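Local coordinates for DUF3845 domain-containing protein (Bacteroides thetaiotaomicron VPI-5482, PDB 3GF6) that is a putative lipoprotein of unknown function with an all-beta fold, in a family of the C1q/TNF clan, at residues Ala110-Leu123 and Thr171-Phe185. Numbering follows the deposited sequence. Where two conformers were deposited one is given.
Sequences AKYAVKLRLKGELL and TCTFDITYDRSDLSF. With EDO (1,2-ethanediol), chain G; EDO (1,2-ethanediol), chain C.
Arg117 and Asp175 form a salt bridge on the polar face of two antiparallel strands, 112-123 and 171-183. The arginine CB lies 4.0 Å from Thr177 CG2. Its CG, anti to the backbone N (chi1 -178°), passes that methyl and Ile176 O. CD is near an ethanediol oxygen. The extended chain then brings NE to Asp175 OD1 at 2.8 Å and NH2 to Asp175 OD2 at 2.8 Å. Both oxygens use their syn lone pairs, and the guanidinium and carboxylate planes are 4° apart. NH1 donates a hydrogen bond to that ethanediol oxygen; the ethanediol is probably from the crystallisation liquor. A leucine in place of Arg117 would probably leave the Asp175 carboxylate without this two-pronged partner and freer to turn.

Farther along, Lys115 lies beside Asp179, and its NZ reaches Asp179 OD1 at 2.7 Å in a second salt bridge. Leu22 O also accepts a hydrogen bond from this NZ.

On the other face, Gly120 has no side chain, and the Phe174 ring lies across it. Gly120 CA is 4.0 Å from the ring centroid, a CH-pi contact. Phe174 CE1 meets Leu118 CG at 3.6 Å. Near the far end, the Tyr112 and Phe185 rings form an offset stack, with centroids 4.3 Å apart. Leu118 and Ile176 on this face reach strands 129-139 and 153-158 of the second sheet. Asp182 and Leu183 both face Tyr112, a G1 beta bulge in an antiparallel strand pair of a two-sheet, all-beta fold.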
loop_
_atom_site.group_PDB
_atom_site.type_symbol
_atom_site.label_atom_id
_atom_site.label_comp_id
_atom_site.label_asym_id
_atom_site.label_seq_id
_atom_site.Cartn_x
_atom_site.Cartn_y
_atom_site.Cartn_z
ATOM N N ALA A 110 5.820 22.864 3.435
ATOM C CA ALA A 110 5.333 22.357 2.156
ATOM C C ALA A 110 3.890 21.825 2.264
ATOM O O ALA A 110 3.499 21.236 3.278
ATOM C CB ALA A 110 6.286 21.283 1.586
ATOM N N LYS A 111 3.096 22.111 1.225
ATOM C CA LYS A 111 1.776 21.513 1.051
ATOM C C LYS A 111 1.855 20.619 -0.176
ATOM O O LYS A 111 2.421 21.019 -1.211
ATOM C CB LYS A 111 0.707 22.599 0.843
ATOM C CG LYS A 111 0.378 23.433 2.100
ATOM C CD LYS A 111 -0.211 22.551 3.217
ATOM C CE LYS A 111 -0.599 23.355 4.470
ATOM N NZ LYS A 111 0.548 24.002 5.188
ATOM N N TYR A 112 1.277 19.430 -0.077
ATOM C CA TYR A 112 1.464 18.410 -1.085
ATOM C C TYR A 112 0.162 17.945 -1.718
ATOM O O TYR A 112 -0.884 17.911 -1.062
ATOM C CB TYR A 112 2.164 17.195 -0.477
ATOM C CG TYR A 112 3.593 17.388 -0.056
ATOM C CD1 TYR A 112 4.613 17.374 -0.994
ATOM C CD2 TYR A 112 3.932 17.589 1.296
ATOM C CE1 TYR A 112 5.965 17.522 -0.612
ATOM C CE2 TYR A 112 5.255 17.721 1.707
ATOM C CZ TYR A 112 6.282 17.700 0.730
ATOM O OH TYR A 112 7.600 17.845 1.087
ATOM N N ALA A 113 0.249 17.547 -2.997
ATOM C CA ALA A 113 -0.863 16.917 -3.699
ATOM C C ALA A 113 -0.363 15.612 -4.270
ATOM O O ALA A 113 0.791 15.526 -4.701
ATOM C CB ALA A 113 -1.393 17.832 -4.828
ATOM N N VAL A 114 -1.222 14.595 -4.271
ATOM C CA VAL A 114 -0.891 13.265 -4.754
ATOM C C VAL A 114 -1.878 12.860 -5.843
ATOM O O VAL A 114 -3.085 13.052 -5.706
ATOM C CB VAL A 114 -0.919 12.199 -3.584
ATOM C CG1 VAL A 114 -0.826 10.764 -4.094
ATOM C CG2 VAL A 114 0.235 12.462 -2.601
ATOM N N LYS A 115 -1.350 12.252 -6.904
ATOM C CA LYS A 115 -2.163 11.611 -7.936
ATOM C C LYS A 115 -1.607 10.228 -8.105
ATOM O O LYS A 115 -0.379 10.069 -8.318
ATOM C CB LYS A 115 -2.052 12.362 -9.274
ATOM C CG LYS A 115 -2.484 13.862 -9.165
ATOM C CD LYS A 115 -2.353 14.589 -10.479
ATOM C CE LYS A 115 -2.889 16.016 -10.402
ATOM N NZ LYS A 115 -4.359 16.059 -10.315
ATOM N N LEU A 116 -2.471 9.231 -7.948
ATOM C CA LEU A 116 -2.020 7.865 -8.094
ATOM C C LEU A 116 -3.066 6.974 -8.699
ATOM O O LEU A 116 -4.268 7.273 -8.663
ATOM C CB LEU A 116 -1.515 7.294 -6.755
ATOM C CG LEU A 116 -2.500 7.052 -5.599
ATOM C CD1 LEU A 116 -3.310 5.752 -5.797
ATOM C CD2 LEU A 116 -1.755 7.012 -4.262
ATOM N N ARG A 117 -2.602 5.884 -9.294
ATOM C CA ARG A 117 -3.475 4.775 -9.693
ATOM C C ARG A 117 -2.791 3.494 -9.242
ATOM O O ARG A 117 -1.600 3.347 -9.433
ATOM C CB ARG A 117 -3.732 4.752 -11.201
ATOM C CG ARG A 117 -4.684 3.641 -11.654
ATOM C CD ARG A 117 -5.067 3.890 -13.127
ATOM N NE ARG A 117 -5.962 2.870 -13.649
ATOM C CZ ARG A 117 -6.265 2.760 -14.936
ATOM N NH1 ARG A 117 -5.736 3.610 -15.814
ATOM N NH2 ARG A 117 -7.078 1.798 -15.345
ATOM N N LEU A 118 -3.543 2.597 -8.602
ATOM C CA LEU A 118 -3.060 1.289 -8.197
ATOM C C LEU A 118 -3.979 0.268 -8.822
ATOM O O LEU A 118 -5.191 0.205 -8.469
ATOM C CB LEU A 118 -3.057 1.149 -6.659
ATOM C CG LEU A 118 -2.711 -0.249 -6.144
ATOM C CD1 LEU A 118 -1.277 -0.532 -6.525
ATOM C CD2 LEU A 118 -2.899 -0.383 -4.598
ATOM N N LYS A 119 -3.441 -0.476 -9.811
ATOM C CA LYS A 119 -4.220 -1.434 -10.579
ATOM C C LYS A 119 -3.452 -2.729 -10.594
ATOM O O LYS A 119 -2.254 -2.719 -10.808
ATOM C CB LYS A 119 -4.462 -0.925 -12.022
ATOM C CG LYS A 119 -5.209 -1.903 -12.941
ATOM C CD LYS A 119 -5.510 -1.255 -14.298
ATOM C CE LYS A 119 -6.056 -2.229 -15.341
ATOM N NZ LYS A 119 -6.818 -3.346 -14.730
ATOM N N GLY A 120 -4.146 -3.828 -10.365
ATOM C CA GLY A 120 -3.493 -5.128 -10.272
ATOM C C GLY A 120 -4.307 -6.193 -9.582
ATOM O O GLY A 120 -5.514 -6.110 -9.530
ATOM N N GLU A 121 -3.631 -7.227 -9.095
ATOM C CA GLU A 121 -4.330 -8.356 -8.475
ATOM C C GLU A 121 -3.491 -9.061 -7.439
ATOM O O GLU A 121 -2.312 -9.335 -7.657
ATOM C CB GLU A 121 -4.820 -9.355 -9.533
ATOM C CG GLU A 121 -5.719 -10.436 -8.975
ATOM C CD GLU A 121 -6.131 -11.459 -10.007
ATOM O OE1 GLU A 121 -5.825 -11.272 -11.200
ATOM O OE2 GLU A 121 -6.752 -12.469 -9.618
ATOM N N LEU A 122 -4.108 -9.322 -6.284
ATOM C CA LEU A 122 -3.547 -10.191 -5.259
ATOM C C LEU A 122 -4.120 -11.589 -5.459
ATOM O O LEU A 122 -5.325 -11.752 -5.587
ATOM C CB LEU A 122 -3.917 -9.682 -3.862
ATOM C CG LEU A 122 -3.450 -10.502 -2.653
ATOM C CD1 LEU A 122 -1.928 -10.551 -2.499
ATOM C CD2 LEU A 122 -4.113 -9.934 -1.389
ATOM N N LEU A 123 -3.228 -12.576 -5.510
ATOM C CA LEU A 123 -3.608 -13.995 -5.579
ATOM C C LEU A 123 -2.864 -14.853 -4.569
ATOM O O LEU A 123 -1.618 -14.941 -4.632
ATOM C CB LEU A 123 -3.304 -14.598 -6.973
ATOM C CG LEU A 123 -3.805 -13.850 -8.197
ATOM C CD1 LEU A 123 -2.766 -12.790 -8.612
ATOM C CD2 LEU A 123 -4.140 -14.844 -9.391
ATOM N N THR A 171 -8.500 -14.351 -4.547
ATOM C CA THR A 171 -7.994 -13.246 -5.351
ATOM C C THR A 171 -8.735 -11.958 -5.072
ATOM O O THR A 171 -9.906 -11.968 -4.666
ATOM C CB THR A 171 -8.073 -13.532 -6.885
ATOM O OG1 THR A 171 -9.436 -13.604 -7.311
ATOM C CG2 THR A 171 -7.392 -14.824 -7.228
ATOM N N CYS A 172 -8.027 -10.852 -5.231
ATOM C CA CYS A 172 -8.616 -9.542 -5.161
ATOM C C CYS A 172 -8.024 -8.727 -6.301
ATOM O O CYS A 172 -6.791 -8.493 -6.329
ATOM C CB CYS A 172 -8.332 -8.876 -3.811
ATOM S SG CYS A 172 -9.127 -7.250 -3.627
ATOM N N THR A 173 -8.910 -8.277 -7.206
ATOM C CA THR A 173 -8.544 -7.544 -8.426
ATOM C C THR A 173 -8.972 -6.115 -8.231
ATOM O O THR A 173 -10.153 -5.855 -7.951
ATOM C CB THR A 173 -9.243 -8.170 -9.647
ATOM O OG1 THR A 173 -8.942 -9.568 -9.683
ATOM C CG2 THR A 173 -8.842 -7.510 -10.959
ATOM N N PHE A 174 -8.021 -5.184 -8.337
ATOM C CA PHE A 174 -8.275 -3.790 -7.951
ATOM C C PHE A 174 -7.834 -2.789 -9.002
ATOM O O PHE A 174 -6.939 -3.054 -9.797
ATOM C CB PHE A 174 -7.565 -3.459 -6.608
ATOM C CG PHE A 174 -6.127 -3.911 -6.554
ATOM C CD1 PHE A 174 -5.122 -3.105 -7.038
ATOM C CD2 PHE A 174 -5.798 -5.167 -6.048
ATOM C CE1 PHE A 174 -3.796 -3.536 -7.050
ATOM C CE2 PHE A 174 -4.462 -5.602 -6.006
ATOM C CZ PHE A 174 -3.465 -4.786 -6.516
ATOM N N ASP A 175 -8.467 -1.613 -8.990
ATOM C CA ASP A 175 -8.097 -0.522 -9.871
ATOM C C ASP A 175 -8.639 0.745 -9.226
ATOM O O ASP A 175 -9.798 1.109 -9.428
ATOM C CB ASP A 175 -8.678 -0.734 -11.274
ATOM C CG ASP A 175 -8.171 0.299 -12.296
ATOM O OD1 ASP A 175 -7.403 1.207 -11.902
ATOM O OD2 ASP A 175 -8.539 0.196 -13.507
ATOM N N ILE A 176 -7.818 1.357 -8.378
ATOM C CA ILE A 176 -8.222 2.503 -7.561
ATOM C C ILE A 176 -7.387 3.706 -7.959
ATOM O O ILE A 176 -6.236 3.600 -8.442
ATOM C CB ILE A 176 -8.121 2.238 -6.010
ATOM C CG1 ILE A 176 -6.665 1.931 -5.615
ATOM C CG2 ILE A 176 -9.101 1.132 -5.637
ATOM C CD1 ILE A 176 -6.337 2.014 -4.131
ATOM N N THR A 177 -7.974 4.864 -7.775
ATOM C CA THR A 177 -7.243 6.114 -7.992
ATOM C C THR A 177 -7.432 7.063 -6.806
ATOM O O THR A 177 -8.410 6.969 -6.052
ATOM C CB THR A 177 -7.705 6.825 -9.262
ATOM O OG1 THR A 177 -9.104 7.138 -9.162
ATOM C CG2 THR A 177 -7.421 5.984 -10.465
ATOM N N TYR A 178 -6.476 7.969 -6.643
ATOM C CA TYR A 178 -6.533 9.009 -5.617
ATOM C C TYR A 178 -5.929 10.276 -6.201
ATOM O O TYR A 178 -4.901 10.226 -6.886
ATOM C CB TYR A 178 -5.827 8.535 -4.340
ATOM C CG TYR A 178 -5.742 9.562 -3.215
ATOM C CD1 TYR A 178 -6.765 9.698 -2.264
ATOM C CD2 TYR A 178 -4.655 10.425 -3.102
ATOM C CE1 TYR A 178 -6.669 10.607 -1.228
ATOM C CE2 TYR A 178 -4.564 11.376 -2.051
ATOM C CZ TYR A 178 -5.579 11.478 -1.132
ATOM O OH TYR A 178 -5.466 12.416 -0.111
ATOM N N ASP A 179 -6.604 11.389 -5.973
ATOM C CA ASP A 179 -6.226 12.675 -6.535
ATOM C C ASP A 179 -6.688 13.812 -5.624
ATOM O O ASP A 179 -7.795 14.334 -5.745
ATOM C CB ASP A 179 -6.833 12.749 -7.937
ATOM C CG ASP A 179 -6.373 13.943 -8.754
ATOM O OD1 ASP A 179 -5.573 14.798 -8.315
ATOM O OD2 ASP A 179 -6.878 14.023 -9.900
ATOM N N ARG A 180 -5.839 14.181 -4.671
ATOM C CA ARG A 180 -6.231 15.166 -3.673
ATOM C C ARG A 180 -5.030 16.032 -3.338
ATOM O O ARG A 180 -3.908 15.766 -3.798
ATOM C CB ARG A 180 -6.829 14.505 -2.424
ATOM C CG ARG A 180 -8.012 13.580 -2.677
ATOM C CD ARG A 180 -9.318 14.368 -3.017
ATOM N NE ARG A 180 -9.906 14.897 -1.792
ATOM C CZ ARG A 180 -10.870 14.320 -1.064
ATOM N NH1 ARG A 180 -11.485 13.190 -1.419
ATOM N NH2 ARG A 180 -11.255 14.920 0.036
ATOM N N SER A 181 -5.293 17.102 -2.596
ATOM C CA SER A 181 -4.334 18.152 -2.380
ATOM C C SER A 181 -4.285 18.610 -0.912
ATOM O O SER A 181 -4.963 18.046 -0.072
ATOM C CB SER A 181 -4.730 19.332 -3.288
ATOM O OG SER A 181 -5.967 19.893 -2.873
ATOM N N ASP A 182 -3.497 19.653 -0.656
ATOM C CA ASP A 182 -3.394 20.317 0.644
ATOM C C ASP A 182 -2.965 19.353 1.763
ATOM O O ASP A 182 -3.446 19.455 2.905
ATOM C CB ASP A 182 -4.724 20.978 1.057
ATOM C CG ASP A 182 -5.241 21.971 0.035
ATOM O OD1 ASP A 182 -4.414 22.606 -0.705
ATOM O OD2 ASP A 182 -6.494 22.136 0.004
ATOM N N LEU A 183 -2.063 18.429 1.437
ATOM C CA LEU A 183 -1.609 17.466 2.417
ATOM C C LEU A 183 -0.309 17.926 3.085
ATOM O O LEU A 183 0.544 18.525 2.426
ATOM C CB LEU A 183 -1.404 16.123 1.759
ATOM C CG LEU A 183 -2.583 15.543 0.978
ATOM C CD1 LEU A 183 -2.125 14.233 0.290
ATOM C CD2 LEU A 183 -3.801 15.339 1.920
ATOM N N SER A 184 -0.200 17.642 4.387
ATOM C CA SER A 184 1.001 17.924 5.186
ATOM C C SER A 184 1.550 16.609 5.735
ATOM O O SER A 184 0.809 15.762 6.234
ATOM C CB SER A 184 0.699 18.869 6.358
ATOM O OG SER A 184 0.275 20.149 5.912
ATOM N N PHE A 185 2.855 16.422 5.629
ATOM C CA PHE A 185 3.502 15.278 6.255
ATOM C C PHE A 185 4.994 15.429 6.421
ATOM O O PHE A 185 5.642 16.126 5.622
ATOM C CB PHE A 185 3.239 13.992 5.474
ATOM C CG PHE A 185 3.675 14.051 4.016
ATOM C CD1 PHE A 185 5.009 13.807 3.647
ATOM C CD2 PHE A 185 2.741 14.303 3.016
ATOM C CE1 PHE A 185 5.385 13.855 2.328
ATOM C CE2 PHE A 185 3.130 14.349 1.696
ATOM C CZ PHE A 185 4.447 14.113 1.350
HETATM C C1 EDO G . -5.380 9.963 -10.081
HETATM O O1 EDO G . -5.316 8.766 -10.865
HETATM C C2 EDO G . -6.448 10.858 -10.714
HETATM O O2 EDO G . -5.824 11.947 -11.395
HETATM C C1 EDO C . -5.320 6.756 -16.062
HETATM O O1 EDO C . -4.119 6.209 -15.583
HETATM C C2 EDO C . -5.022 8.181 -16.387
HETATM O O2 EDO C . -4.362 8.070 -17.624
HETATM O O HOH W 1 4.187 19.096 4.772
HETATM O O HOH W 2 2.222 22.075 5.306
HETATM O O HOH W 3 -7.052 15.694 -11.826
HETATM O O HOH W 4 -7.302 -4.720 -12.079
HETATM O O HOH W 5 -9.039 -10.627 -12.258
#